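PDB 5H3K: Slr0280 protein from Synechocystis sp., which is of unknown function but carries a phosphodiester glycosidase domain of the NAGPA family and may cleave phosphodiester-linked sugars. Local coordinates for residues A[96-102]-A[122-126]; A[47-51]-A[116-120]; A[83-88]-A[586-591]; A[297-303]-A[539-545]. All blocks are in the same frame, centred on the assembly; numbering follows the deposited sequence.

Overall arrangement
The four contacts illustrate how position in a fold sets the chemistry of a contact. Contacts 1 and 2 share one sheet: strand 112-119 runs between strands 101-105 and 122-126, and backbone bonds from it reach residues of contact 1. Contact 1 is partly buried and built on a multiply bonded arginine, whereas contact 2, at the surface, relies on apolar touches and a long salt bridge. Contact 3, also partly buried, sets helix 82-89 against a distant hairpin through side-chain-to-carbonyl bonds and waters. Contact 4, buried along its strands but exposed at its loop end, pairs two strands through their backbones. L591 of contact 3 packs on V298 of contact 4, where the two meet.

Contact 1: A[96-102]-A[122-126]; sequences NTSPNQQ and NRYLD
The amide oxygen of Q102 is gripped end-on by R123: OE1 lies 2.8 Å from NH1 and 3.1 Å from NH2, accepting a hydrogen bond from each. The oxygen lies within a few degrees of the guanidinium plane, while the Q102 amide itself stands almost upright to that plane, at 85°. The Q102 chain bends at its second torsion (chi2 52°), which brings the amide oxygen to the end of the guanidinium, at its edge. A second carbonyl is held side-on: P99 O receives NE at 3.3 Å and NH2 at 3.0 Å, the NH2 bond arriving from above the carbonyl plane. Thus NH2 serves both acceptors, and four bonds fix the rotation of a buried guanidinium. R123 reaches this position with its chain extended from CG to NE, and its NH1 also forms a salt bridge with D82, which would help to balance the charge.

L125, two residues along the same strand, lies over one guanidinium face with CD2, toward its rim, and the same methyl touches Q102 CB at 3.6 Å. Within the loop, N96 ND2 donates to Q101 O at 3.2 Å, nearly along the C=O axis, while N96 OD1 takes the backbone N-H of N274. This ties the loop to strand 271-276. S98 O accepts from Q101 N at 3.0 Å and closes the turn that presents P99 O. Here a buried arginine on a strand clasps a type I beta turn, S98 to Q101, at the entry to strand 101-105 of the same sheet.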
loop_
_atom_site.group_PDB
_atom_site.type_symbol
_atom_site.label_atom_id
_atom_site.label_comp_id
_atom_site.label_asym_id
_atom_site.label_seq_id
_atom_site.Cartn_x
_atom_site.Cartn_y
_atom_site.Cartn_z
ATOM N N ASN A 96 14.019 -18.486 -2.052
ATOM C CA ASN A 96 13.440 -19.813 -2.236
ATOM C C ASN A 96 13.336 -20.196 -3.704
ATOM O O ASN A 96 13.700 -19.424 -4.587
ATOM C CB ASN A 96 12.055 -19.905 -1.586
ATOM C CG ASN A 96 11.023 -19.006 -2.269
ATOM O OD1 ASN A 96 11.355 -17.932 -2.767
ATOM N ND2 ASN A 96 9.777 -19.453 -2.302
ATOM N N THR A 97 12.826 -21.397 -3.954
ATOM C CA THR A 97 12.598 -21.859 -5.313
ATOM C C THR A 97 11.102 -21.943 -5.577
ATOM O O THR A 97 10.510 -21.042 -6.168
ATOM C CB THR A 97 13.287 -23.205 -5.564
ATOM O OG1 THR A 97 12.999 -24.091 -4.475
ATOM C CG2 THR A 97 14.792 -22.994 -5.656
ATOM N N SER A 98 10.487 -23.024 -5.128
ATOM C CA SER A 98 9.049 -23.188 -5.269
ATOM C C SER A 98 8.298 -22.374 -4.201
ATOM O O SER A 98 8.736 -22.314 -3.046
ATOM C CB SER A 98 8.710 -24.672 -5.134
ATOM O OG SER A 98 7.327 -24.838 -4.882
ATOM N N PRO A 99 7.169 -21.734 -4.575
ATOM C CA PRO A 99 6.377 -20.993 -3.578
ATOM C C PRO A 99 5.937 -21.836 -2.382
ATOM O O PRO A 99 5.664 -21.274 -1.327
ATOM C CB PRO A 99 5.146 -20.530 -4.369
ATOM C CG PRO A 99 5.636 -20.401 -5.777
ATOM C CD PRO A 99 6.681 -21.502 -5.948
ATOM N N ASN A 100 5.862 -23.156 -2.531
ATOM C CA ASN A 100 5.407 -23.987 -1.421
ATOM C C ASN A 100 6.509 -24.344 -0.408
ATOM O O ASN A 100 6.239 -25.040 0.568
ATOM C CB ASN A 100 4.683 -25.246 -1.927
ATOM C CG ASN A 100 5.620 -26.235 -2.599
ATOM O OD1 ASN A 100 6.777 -25.927 -2.875
ATOM N ND2 ASN A 100 5.117 -27.433 -2.872
ATOM N N GLN A 101 7.728 -23.853 -0.643
ATOM C CA GLN A 101 8.885 -24.095 0.226
ATOM C C GLN A 101 9.488 -22.774 0.681
ATOM O O GLN A 101 9.620 -21.844 -0.114
ATOM C CB GLN A 101 9.972 -24.848 -0.541
ATOM C CG GLN A 101 9.542 -26.190 -1.084
ATOM C CD GLN A 101 9.230 -27.176 0.020
ATOM O OE1 GLN A 101 8.104 -27.226 0.527
ATOM N NE2 GLN A 101 10.231 -27.962 0.413
ATOM N N GLN A 102 9.872 -22.685 1.951
ATOM C CA GLN A 102 10.485 -21.459 2.452
ATOM C C GLN A 102 11.634 -21.778 3.388
ATOM O O GLN A 102 11.404 -22.102 4.546
ATOM C CB GLN A 102 9.452 -20.608 3.198
ATOM C CG GLN A 102 10.017 -19.264 3.637
ATOM C CD GLN A 102 10.660 -18.523 2.484
ATOM O OE1 GLN A 102 9.989 -18.153 1.526
ATOM N NE2 GLN A 102 11.969 -18.301 2.566
ATOM N N ASN A 122 -3.193 -14.745 2.521
ATOM C CA ASN A 122 -1.872 -14.914 3.126
ATOM C C ASN A 122 -1.146 -16.190 2.738
ATOM O O ASN A 122 -1.767 -17.200 2.404
ATOM C CB ASN A 122 -1.984 -14.877 4.654
ATOM C CG ASN A 122 -2.626 -13.608 5.157
ATOM O OD1 ASN A 122 -2.197 -12.506 4.816
ATOM N ND2 ASN A 122 -3.671 -13.753 5.957
ATOM N N ARG A 123 0.179 -16.136 2.828
ATOM C CA ARG A 123 1.041 -17.302 2.611
ATOM C C ARG A 123 1.511 -17.800 3.979
ATOM O O ARG A 123 2.347 -17.165 4.630
ATOM C CB ARG A 123 2.247 -16.893 1.766
ATOM C CG ARG A 123 3.265 -18.002 1.508
ATOM C CD ARG A 123 4.464 -17.443 0.766
ATOM N NE ARG A 123 5.416 -18.465 0.321
ATOM C CZ ARG A 123 6.708 -18.481 0.644
ATOM N NH1 ARG A 123 7.215 -17.535 1.427
ATOM N NH2 ARG A 123 7.502 -19.439 0.179
ATOM N N TYR A 124 0.992 -18.943 4.414
ATOM C CA TYR A 124 1.272 -19.449 5.766
ATOM C C TYR A 124 2.487 -20.374 5.804
ATOM O O TYR A 124 2.594 -21.300 4.994
ATOM C CB TYR A 124 0.039 -20.170 6.326
ATOM C CG TYR A 124 -1.141 -19.247 6.522
ATOM C CD1 TYR A 124 -1.348 -18.600 7.732
ATOM C CD2 TYR A 124 -2.035 -18.999 5.485
ATOM C CE1 TYR A 124 -2.422 -17.741 7.907
ATOM C CE2 TYR A 124 -3.104 -18.144 5.651
ATOM C CZ TYR A 124 -3.297 -17.522 6.863
ATOM O OH TYR A 124 -4.372 -16.665 7.019
ATOM N N LEU A 125 3.409 -20.105 6.728
ATOM C CA LEU A 125 4.573 -20.970 6.930
ATOM C C LEU A 125 4.312 -21.930 8.088
ATOM O O LEU A 125 3.927 -21.509 9.174
ATOM C CB LEU A 125 5.844 -20.144 7.211
ATOM C CG LEU A 125 6.306 -19.084 6.196
ATOM C CD1 LEU A 125 7.639 -18.447 6.621
ATOM C CD2 LEU A 125 6.418 -19.640 4.775
ATOM N N ASP A 126 4.511 -23.223 7.852
ATOM C CA ASP A 126 4.298 -24.239 8.889
ATOM C C ASP A 126 5.469 -24.187 9.870
ATOM O O ASP A 126 6.574 -24.655 9.565
ATOM C CB ASP A 126 4.171 -25.625 8.235
ATOM C CG ASP A 126 3.833 -26.733 9.234
ATOM O OD1 ASP A 126 4.221 -26.635 10.416
ATOM O OD2 ASP A 126 3.182 -27.720 8.825
#

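Contact 2: A[47-51]-A[116-120]; sequences SDFIQ and ARFVA
D48 meets both R117 and V119. Its carboxylate carbon CG rests against V119 CG1 at 3.7 Å, and its CB approaches R117 NH2 at 3.5 Å. The charged groups make a long salt bridge, with 4.0 Å between D48 OD1 and R117 NH2 and the carboxylate and guanidinium planes 74° apart, so the attraction is probably loose and softened further by solvent at this exposed residue.

F49 follows, and its ring swings in beside the strand because CG stands anti to the carbonyl carbon (chi1 -69°). Ring atom CE1 sits 4.2 Å above the plane of the R117 guanidinium, over its centre, while CZ touches V119 CG2 at 3.8 Å. V119 comes from the opposite direction and wedges its two methyls between the phenyl ring and the aspartate. R117 bends at chi3 (-83°), a turn that carries its flat end up to D48 and F49.

Beyond them, I50 and Q51 both face Q69 of strand 61-72 in a classic beta bulge. W70 of that strand makes a cation-pi contact with R117, and Y124 of strand 122-126 meets F49 edge-to-face, so the loop before strand 51-53 rests its D48 and F49 side chains on the end of strand 112-119, with strands 61-72 and 122-126 close by.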
loop_
_atom_site.group_PDB
_atom_site.type_symbol
_atom_site.label_atom_id
_atom_site.label_comp_id
_atom_site.label_asym_id
_atom_site.label_seq_id
_atom_site.Cartn_x
_atom_site.Cartn_y
_atom_site.Cartn_z
ATOM N N SER A 47 -12.750 -23.670 5.002
ATOM C CA SER A 47 -12.506 -25.087 5.245
ATOM C C SER A 47 -11.009 -25.426 5.281
ATOM O O SER A 47 -10.626 -26.585 5.481
ATOM C CB SER A 47 -13.224 -25.945 4.194
ATOM O OG SER A 47 -12.757 -25.669 2.882
ATOM N N ASP A 48 -10.165 -24.412 5.097
ATOM C CA ASP A 48 -8.714 -24.613 5.090
ATOM C C ASP A 48 -8.137 -24.838 6.497
ATOM O O ASP A 48 -7.098 -25.486 6.666
ATOM C CB ASP A 48 -8.019 -23.420 4.429
ATOM C CG ASP A 48 -8.576 -23.110 3.050
ATOM O OD1 ASP A 48 -7.998 -23.588 2.048
ATOM O OD2 ASP A 48 -9.591 -22.385 2.969
ATOM N N PHE A 49 -8.829 -24.317 7.503
ATOM C CA PHE A 49 -8.289 -24.270 8.851
ATOM C C PHE A 49 -9.287 -24.790 9.872
ATOM O O PHE A 49 -10.489 -24.581 9.726
ATOM C CB PHE A 49 -7.948 -22.825 9.202
ATOM C CG PHE A 49 -6.780 -22.270 8.441
ATOM C CD1 PHE A 49 -5.643 -23.037 8.231
ATOM C CD2 PHE A 49 -6.816 -20.975 7.946
ATOM C CE1 PHE A 49 -4.550 -22.523 7.540
ATOM C CE2 PHE A 49 -5.732 -20.447 7.248
ATOM C CZ PHE A 49 -4.598 -21.223 7.045
ATOM N N ILE A 50 -8.784 -25.454 10.910
ATOM C CA ILE A 50 -9.622 -25.844 12.042
ATOM C C ILE A 50 -9.824 -24.647 12.961
ATOM O O ILE A 50 -10.919 -24.428 13.475
ATOM C CB ILE A 50 -9.014 -27.015 12.830
ATOM C CG1 ILE A 50 -8.779 -28.197 11.892
ATOM C CG2 ILE A 50 -9.945 -27.427 13.969
ATOM C CD1 ILE A 50 -7.599 -29.055 12.256
ATOM N N GLN A 51 -8.753 -23.882 13.167
ATOM C CA GLN A 51 -8.832 -22.593 13.843
ATOM C C GLN A 51 -7.979 -21.580 13.095
ATOM O O GLN A 51 -7.041 -21.950 12.396
ATOM C CB GLN A 51 -8.325 -22.696 15.279
ATOM C CG GLN A 51 -9.258 -23.413 16.228
ATOM C CD GLN A 51 -8.820 -23.268 17.662
ATOM O OE1 GLN A 51 -8.903 -22.185 18.240
ATOM N NE2 GLN A 51 -8.335 -24.356 18.245
ATOM N N ALA A 116 5.127 -24.058 2.927
ATOM C CA ALA A 116 4.295 -22.863 2.790
ATOM C C ALA A 116 3.002 -23.220 2.080
ATOM O O ALA A 116 3.016 -23.983 1.113
ATOM C CB ALA A 116 5.048 -21.755 2.022
ATOM N N ARG A 117 1.883 -22.678 2.554
ATOM C CA ARG A 117 0.624 -22.858 1.852
ATOM C C ARG A 117 -0.130 -21.544 1.748
ATOM O O ARG A 117 -0.165 -20.755 2.694
ATOM C CB ARG A 117 -0.245 -23.910 2.536
ATOM C CG ARG A 117 -0.687 -23.544 3.936
ATOM C CD ARG A 117 -1.520 -24.666 4.546
ATOM N NE ARG A 117 -2.923 -24.613 4.136
ATOM C CZ ARG A 117 -3.840 -25.507 4.499
ATOM N NH1 ARG A 117 -3.497 -26.534 5.268
ATOM N NH2 ARG A 117 -5.095 -25.379 4.087
ATOM N N PHE A 118 -0.745 -21.309 0.597
ATOM C CA PHE A 118 -1.480 -20.065 0.415
ATOM C C PHE A 118 -2.958 -20.248 0.725
ATOM O O PHE A 118 -3.602 -21.156 0.206
ATOM C CB PHE A 118 -1.270 -19.523 -0.996
ATOM C CG PHE A 118 -1.903 -18.182 -1.221
ATOM C CD1 PHE A 118 -3.107 -18.081 -1.892
ATOM C CD2 PHE A 118 -1.300 -17.020 -0.750
ATOM C CE1 PHE A 118 -3.708 -16.841 -2.108
ATOM C CE2 PHE A 118 -1.897 -15.773 -0.961
ATOM C CZ PHE A 118 -3.099 -15.690 -1.642
ATOM N N VAL A 119 -3.481 -19.400 1.607
ATOM C CA VAL A 119 -4.907 -19.342 1.883
ATOM C C VAL A 119 -5.244 -17.864 1.876
ATOM O O VAL A 119 -4.864 -17.141 2.794
ATOM C CB VAL A 119 -5.266 -19.987 3.243
ATOM C CG1 VAL A 119 -6.758 -19.890 3.500
ATOM C CG2 VAL A 119 -4.838 -21.453 3.270
ATOM N N ALA A 120 -5.914 -17.414 0.815
ATOM C CA ALA A 120 -6.133 -15.979 0.579
ATOM C C ALA A 120 -6.560 -15.249 1.850
ATOM O O ALA A 120 -7.492 -15.691 2.527
ATOM C CB ALA A 120 -7.178 -15.772 -0.515
#

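Contact 3: A[83-88]-A[586-591]; sequences TGAMQF and LGGQLL
T83 OG1 donates to L586 O at 2.7 Å, with the hydroxyl tilted 26° from the carbonyl plane. The same oxygen accepts Q589 N from the opposite face, so two donors share it. T83 OG1 is itself an acceptor: water 1 donates to it at 2.8 Å and to G587 O at 2.8 Å, and the hydroxyl thus serves one carbonyl directly and the next through water. Its torsion, with OG1 between N and the carbonyl carbon (chi1 52°), aims the oxygen at the turn, while CG2 packs on L591 CD2 at 3.9 Å.

One helical turn later, Q87 NE2 reaches L590 O at 2.7 Å along a chain extended beyond CG. Water 2 bridges the same residues, donating to Q589 OE1 at 2.7 Å, accepting from L590 N at 3.0 Å, and giving a weak bond to Q87 OE1. The Q589 amide is well supplied from outside: NE2 donates to P64 O, and OE1 also accepts from R330. That oxygen lies near the plane of the F88 ring, 3.5 Å from CE2 at the ring edge, which suits the slightly positive C-H rim.

L586 and Q589 bond to each other in both directions, closing a two-residue hairpin turn whose glycines, G587 and G588, both have positive phi, as in a type I' turn. Helix 82-89 lies against this hairpin, with W281 of strand 279-288 touching T83, L586 and L591, and L590 packing on helix 325-331.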
loop_
_atom_site.group_PDB
_atom_site.type_symbol
_atom_site.label_atom_id
_atom_site.label_comp_id
_atom_site.label_asym_id
_atom_site.label_seq_id
_atom_site.Cartn_x
_atom_site.Cartn_y
_atom_site.Cartn_z
ATOM N N THR A 83 5.222 -12.914 6.006
ATOM C CA THR A 83 5.731 -11.572 6.244
ATOM C C THR A 83 5.498 -11.190 7.701
ATOM O O THR A 83 6.241 -10.380 8.273
ATOM C CB THR A 83 5.106 -10.549 5.273
ATOM O OG1 THR A 83 3.679 -10.659 5.310
ATOM C CG2 THR A 83 5.572 -10.813 3.854
ATOM N N GLY A 84 4.482 -11.793 8.310
ATOM C CA GLY A 84 4.200 -11.574 9.722
ATOM C C GLY A 84 5.198 -12.289 10.613
ATOM O O GLY A 84 5.685 -11.723 11.596
ATOM N N ALA A 85 5.527 -13.532 10.266
ATOM C CA ALA A 85 6.518 -14.285 11.037
ATOM C C ALA A 85 7.870 -13.588 10.952
ATOM O O ALA A 85 8.612 -13.516 11.938
ATOM C CB ALA A 85 6.621 -15.718 10.535
ATOM N N MET A 86 8.181 -13.064 9.768
ATOM C CA MET A 86 9.431 -12.363 9.538
ATOM C C MET A 86 9.534 -11.144 10.443
ATOM O O MET A 86 10.564 -10.919 11.090
ATOM C CB MET A 86 9.532 -11.942 8.071
ATOM C CG MET A 86 10.858 -11.279 7.717
ATOM S SD MET A 86 10.949 -10.781 5.984
ATOM C CE MET A 86 9.701 -9.478 5.947
ATOM N N GLN A 87 8.452 -10.378 10.522
ATOM C CA GLN A 87 8.505 -9.087 11.196
ATOM C C GLN A 87 8.280 -9.131 12.688
ATOM O O GLN A 87 8.761 -8.258 13.405
ATOM C CB GLN A 87 7.540 -8.104 10.542
ATOM C CG GLN A 87 8.088 -7.610 9.228
ATOM C CD GLN A 87 7.188 -6.626 8.559
ATOM O OE1 GLN A 87 6.584 -5.763 9.205
ATOM N NE2 GLN A 87 7.081 -6.744 7.249
ATOM N N PHE A 88 7.563 -10.139 13.161
ATOM C CA PHE A 88 7.209 -10.190 14.573
ATOM C C PHE A 88 7.871 -11.322 15.351
ATOM O O PHE A 88 7.907 -11.286 16.582
ATOM C CB PHE A 88 5.688 -10.201 14.726
ATOM C CG PHE A 88 5.039 -8.899 14.317
ATOM C CD1 PHE A 88 4.900 -7.858 15.228
ATOM C CD2 PHE A 88 4.578 -8.713 13.022
ATOM C CE1 PHE A 88 4.296 -6.661 14.856
ATOM C CE2 PHE A 88 3.980 -7.526 12.640
ATOM C CZ PHE A 88 3.839 -6.492 13.560
ATOM N N LEU A 586 2.337 -6.804 1.799
ATOM C CA LEU A 586 2.248 -8.154 1.262
ATOM C C LEU A 586 1.822 -9.074 2.392
ATOM O O LEU A 586 2.454 -9.095 3.453
ATOM C CB LEU A 586 3.602 -8.596 0.677
ATOM C CG LEU A 586 3.650 -10.028 0.118
ATOM C CD1 LEU A 586 2.787 -10.142 -1.135
ATOM C CD2 LEU A 586 5.096 -10.478 -0.159
ATOM N N GLY A 587 0.746 -9.826 2.172
ATOM C CA GLY A 587 0.173 -10.635 3.237
ATOM C C GLY A 587 -0.189 -9.797 4.455
ATOM O O GLY A 587 -0.042 -10.245 5.594
ATOM N N GLY A 588 -0.633 -8.566 4.220
ATOM C CA GLY A 588 -1.048 -7.693 5.308
ATOM C C GLY A 588 0.061 -7.138 6.196
ATOM O O GLY A 588 -0.198 -6.786 7.354
ATOM N N GLN A 589 1.283 -7.054 5.667
ATOM C CA GLN A 589 2.406 -6.444 6.381
ATOM C C GLN A 589 3.135 -5.510 5.444
ATOM O O GLN A 589 3.276 -5.812 4.268
ATOM C CB GLN A 589 3.400 -7.493 6.896
ATOM C CG GLN A 589 2.775 -8.600 7.747
ATOM C CD GLN A 589 2.246 -8.110 9.084
ATOM O OE1 GLN A 589 2.538 -6.990 9.521
ATOM N NE2 GLN A 589 1.466 -8.957 9.749
ATOM N N LEU A 590 3.624 -4.383 5.960
ATOM C CA LEU A 590 4.435 -3.481 5.133
ATOM C C LEU A 590 5.809 -4.061 4.856
ATOM O O LEU A 590 6.478 -4.562 5.771
ATOM C CB LEU A 590 4.612 -2.115 5.806
ATOM C CG LEU A 590 3.420 -1.175 5.924
ATOM C CD1 LEU A 590 3.901 0.215 6.416
ATOM C CD2 LEU A 590 2.668 -1.074 4.604
ATOM N N LEU A 591 6.244 -3.974 3.605
ATOM C CA LEU A 591 7.539 -4.519 3.198
ATOM C C LEU A 591 8.639 -3.474 3.213
ATOM O O LEU A 591 9.806 -3.796 3.429
ATOM C CB LEU A 591 7.454 -5.082 1.774
ATOM C CG LEU A 591 6.560 -6.295 1.503
ATOM C CD1 LEU A 591 6.757 -6.762 0.067
ATOM C CD2 LEU A 591 6.900 -7.403 2.486
HETATM O O HOH W 1 1.647 -12.310 6.388
HETATM O O HOH W 2 3.470 -4.480 8.956
#

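Contact 4: A[297-303]-A[539-545]; sequences TVTINPR and NGNIILV
Strands 297-300 and 542-545 run antiparallel at 164°, their axes 4.7 Å apart, and four backbone bonds join them in two reciprocal pairs, V298 with L544 and I300 with I542. L544 N to V298 O is the straightest, 2.9 Å at 175°. T299 with I543 is the non-hydrogen-bonded pair between them, and T297 with V545 another at the end; T299 CA gives a C-H contact to I542 O at 3.3 Å. On the face carrying I300, its CD1 crosses to L544 CG at 3.9 Å, and P302 CB meets I542 CD1 at 3.9 Å just beyond the strand. The other face bears T299 OG1 alongside I543 CG2 and T297 CB beside the same methyl; T297 OG1 turns instead to R284.

This pairing is internal to an eight-stranded antiparallel sheet. It joins strand 291-300, which neighbours 279-288, to strand 542-547 of the phosphodiester glycosidase region, next to 531-536, while V336 of another sheet touches V298 and L544.

Past the strands the chain turns. N301, with CG anti to N (chi1 -180°), accepts R303 N through OD1 at 2.9 Å, an Asx turn, and the same oxygen lies over the centre of the R303 guanidinium, 3.1 Å above its plane. Across the contact, N541 OD1 approaches N301 CA at 3.2 Å, and D537 OD1 accepts the backbone N-H groups of N539 and N541.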
loop_
_atom_site.group_PDB
_atom_site.type_symbol
_atom_site.label_atom_id
_atom_site.label_comp_id
_atom_site.label_asym_id
_atom_site.label_seq_id
_atom_site.Cartn_x
_atom_site.Cartn_y
_atom_site.Cartn_z
ATOM N N THR A 297 9.954 -4.341 -4.552
ATOM C CA THR A 297 8.983 -4.583 -5.611
ATOM C C THR A 297 8.162 -5.829 -5.345
ATOM O O THR A 297 8.620 -6.782 -4.701
ATOM C CB THR A 297 9.644 -4.736 -6.994
ATOM O OG1 THR A 297 10.552 -5.847 -6.972
ATOM C CG2 THR A 297 10.394 -3.470 -7.390
ATOM N N VAL A 298 6.948 -5.828 -5.870
ATOM C CA VAL A 298 6.182 -7.057 -5.979
ATOM C C VAL A 298 5.736 -7.134 -7.418
ATOM O O VAL A 298 5.159 -6.180 -7.952
ATOM C CB VAL A 298 4.984 -7.097 -5.046
ATOM C CG1 VAL A 298 4.204 -8.373 -5.275
ATOM C CG2 VAL A 298 5.443 -6.995 -3.590
ATOM N N THR A 299 6.044 -8.256 -8.057
ATOM C CA THR A 299 5.747 -8.425 -9.470
ATOM C C THR A 299 4.634 -9.452 -9.611
ATOM O O THR A 299 4.682 -10.534 -9.016
ATOM C CB THR A 299 6.996 -8.855 -10.269
ATOM O OG1 THR A 299 7.997 -7.828 -10.184
ATOM C CG2 THR A 299 6.634 -9.079 -11.739
ATOM N N ILE A 300 3.618 -9.105 -10.385
ATOM C CA ILE A 300 2.407 -9.902 -10.453
ATOM C C ILE A 300 2.102 -10.211 -11.909
ATOM O O ILE A 300 2.065 -9.303 -12.738
ATOM C CB ILE A 300 1.195 -9.131 -9.866
ATOM C CG1 ILE A 300 1.405 -8.795 -8.383
ATOM C CG2 ILE A 300 -0.088 -9.921 -10.057
ATOM C CD1 ILE A 300 1.673 -7.309 -8.129
ATOM N N ASN A 301 1.901 -11.492 -12.220
ATOM C CA ASN A 301 1.425 -11.885 -13.542
ATOM C C ASN A 301 -0.095 -11.834 -13.548
ATOM O O ASN A 301 -0.745 -12.723 -13.000
ATOM C CB ASN A 301 1.915 -13.295 -13.888
ATOM C CG ASN A 301 1.444 -13.756 -15.270
ATOM O OD1 ASN A 301 0.620 -13.098 -15.919
ATOM N ND2 ASN A 301 1.957 -14.896 -15.713
ATOM N N PRO A 302 -0.675 -10.804 -14.196
ATOM C CA PRO A 302 -2.121 -10.566 -14.125
ATOM C C PRO A 302 -2.891 -11.580 -14.974
ATOM O O PRO A 302 -4.121 -11.557 -15.016
ATOM C CB PRO A 302 -2.263 -9.152 -14.701
ATOM C CG PRO A 302 -1.165 -9.071 -15.716
ATOM C CD PRO A 302 -0.017 -9.896 -15.158
ATOM N N ARG A 303 -2.155 -12.462 -15.638
ATOM C CA ARG A 303 -2.749 -13.532 -16.432
ATOM C C ARG A 303 -2.785 -14.861 -15.676
ATOM O O ARG A 303 -3.385 -15.829 -16.149
ATOM C CB ARG A 303 -1.983 -13.702 -17.747
ATOM C CG ARG A 303 -2.165 -12.544 -18.717
ATOM C CD ARG A 303 -0.971 -12.392 -19.641
ATOM N NE ARG A 303 0.160 -11.726 -18.989
ATOM C CZ ARG A 303 1.377 -12.251 -18.878
ATOM N NH1 ARG A 303 1.631 -13.452 -19.380
ATOM N NH2 ARG A 303 2.344 -11.575 -18.274
ATOM N N ASN A 539 6.899 -8.563 -20.409
ATOM C CA ASN A 539 6.046 -9.742 -20.411
ATOM C C ASN A 539 4.602 -9.391 -20.086
ATOM O O ASN A 539 3.718 -10.257 -20.086
ATOM C CB ASN A 539 6.572 -10.756 -19.402
ATOM C CG ASN A 539 8.078 -10.946 -19.496
ATOM O OD1 ASN A 539 8.804 -10.782 -18.507
ATOM N ND2 ASN A 539 8.557 -11.289 -20.692
ATOM N N GLY A 540 4.362 -8.114 -19.811
ATOM C CA GLY A 540 3.048 -7.673 -19.412
ATOM C C GLY A 540 2.784 -8.042 -17.964
ATOM O O GLY A 540 1.629 -8.092 -17.549
ATOM N N ASN A 541 3.840 -8.305 -17.196
ATOM C CA ASN A 541 3.684 -8.434 -15.744
ATOM C C ASN A 541 3.609 -7.052 -15.109
ATOM O O ASN A 541 4.269 -6.120 -15.567
ATOM C CB ASN A 541 4.847 -9.200 -15.100
ATOM C CG ASN A 541 4.869 -10.674 -15.479
ATOM O OD1 ASN A 541 3.826 -11.310 -15.639
ATOM N ND2 ASN A 541 6.066 -11.217 -15.628
ATOM N N ILE A 542 2.831 -6.935 -14.040
ATOM C CA ILE A 542 2.685 -5.671 -13.334
ATOM C C ILE A 542 3.701 -5.598 -12.211
ATOM O O ILE A 542 3.880 -6.562 -11.469
ATOM C CB ILE A 542 1.267 -5.545 -12.764
ATOM C CG1 ILE A 542 0.257 -5.455 -13.921
ATOM C CG2 ILE A 542 1.168 -4.341 -11.791
ATOM C CD1 ILE A 542 -1.188 -5.648 -13.494
ATOM N N ILE A 543 4.387 -4.466 -12.091
ATOM C CA ILE A 543 5.324 -4.274 -10.990
ATOM C C ILE A 543 4.831 -3.151 -10.088
ATOM O O ILE A 543 4.527 -2.060 -10.556
ATOM C CB ILE A 543 6.745 -3.935 -11.495
ATOM C CG1 ILE A 543 7.142 -4.886 -12.626
ATOM C CG2 ILE A 543 7.753 -4.040 -10.360
ATOM C CD1 ILE A 543 8.328 -4.397 -13.427
ATOM N N LEU A 544 4.701 -3.446 -8.801
ATOM C CA LEU A 544 4.422 -2.420 -7.806
ATOM C C LEU A 544 5.765 -2.079 -7.173
ATOM O O LEU A 544 6.512 -2.982 -6.761
ATOM C CB LEU A 544 3.444 -2.938 -6.753
ATOM C CG LEU A 544 2.144 -3.565 -7.265
ATOM C CD1 LEU A 544 1.255 -3.954 -6.090
ATOM C CD2 LEU A 544 1.391 -2.617 -8.182
ATOM N N VAL A 545 6.081 -0.788 -7.085
ATOM C CA VAL A 545 7.427 -0.343 -6.701
ATOM C C VAL A 545 7.403 0.705 -5.590
ATOM O O VAL A 545 6.663 1.684 -5.680
ATOM C CB VAL A 545 8.133 0.309 -7.917
ATOM C CG1 VAL A 545 9.569 0.715 -7.553
ATOM C CG2 VAL A 545 8.113 -0.627 -9.115
#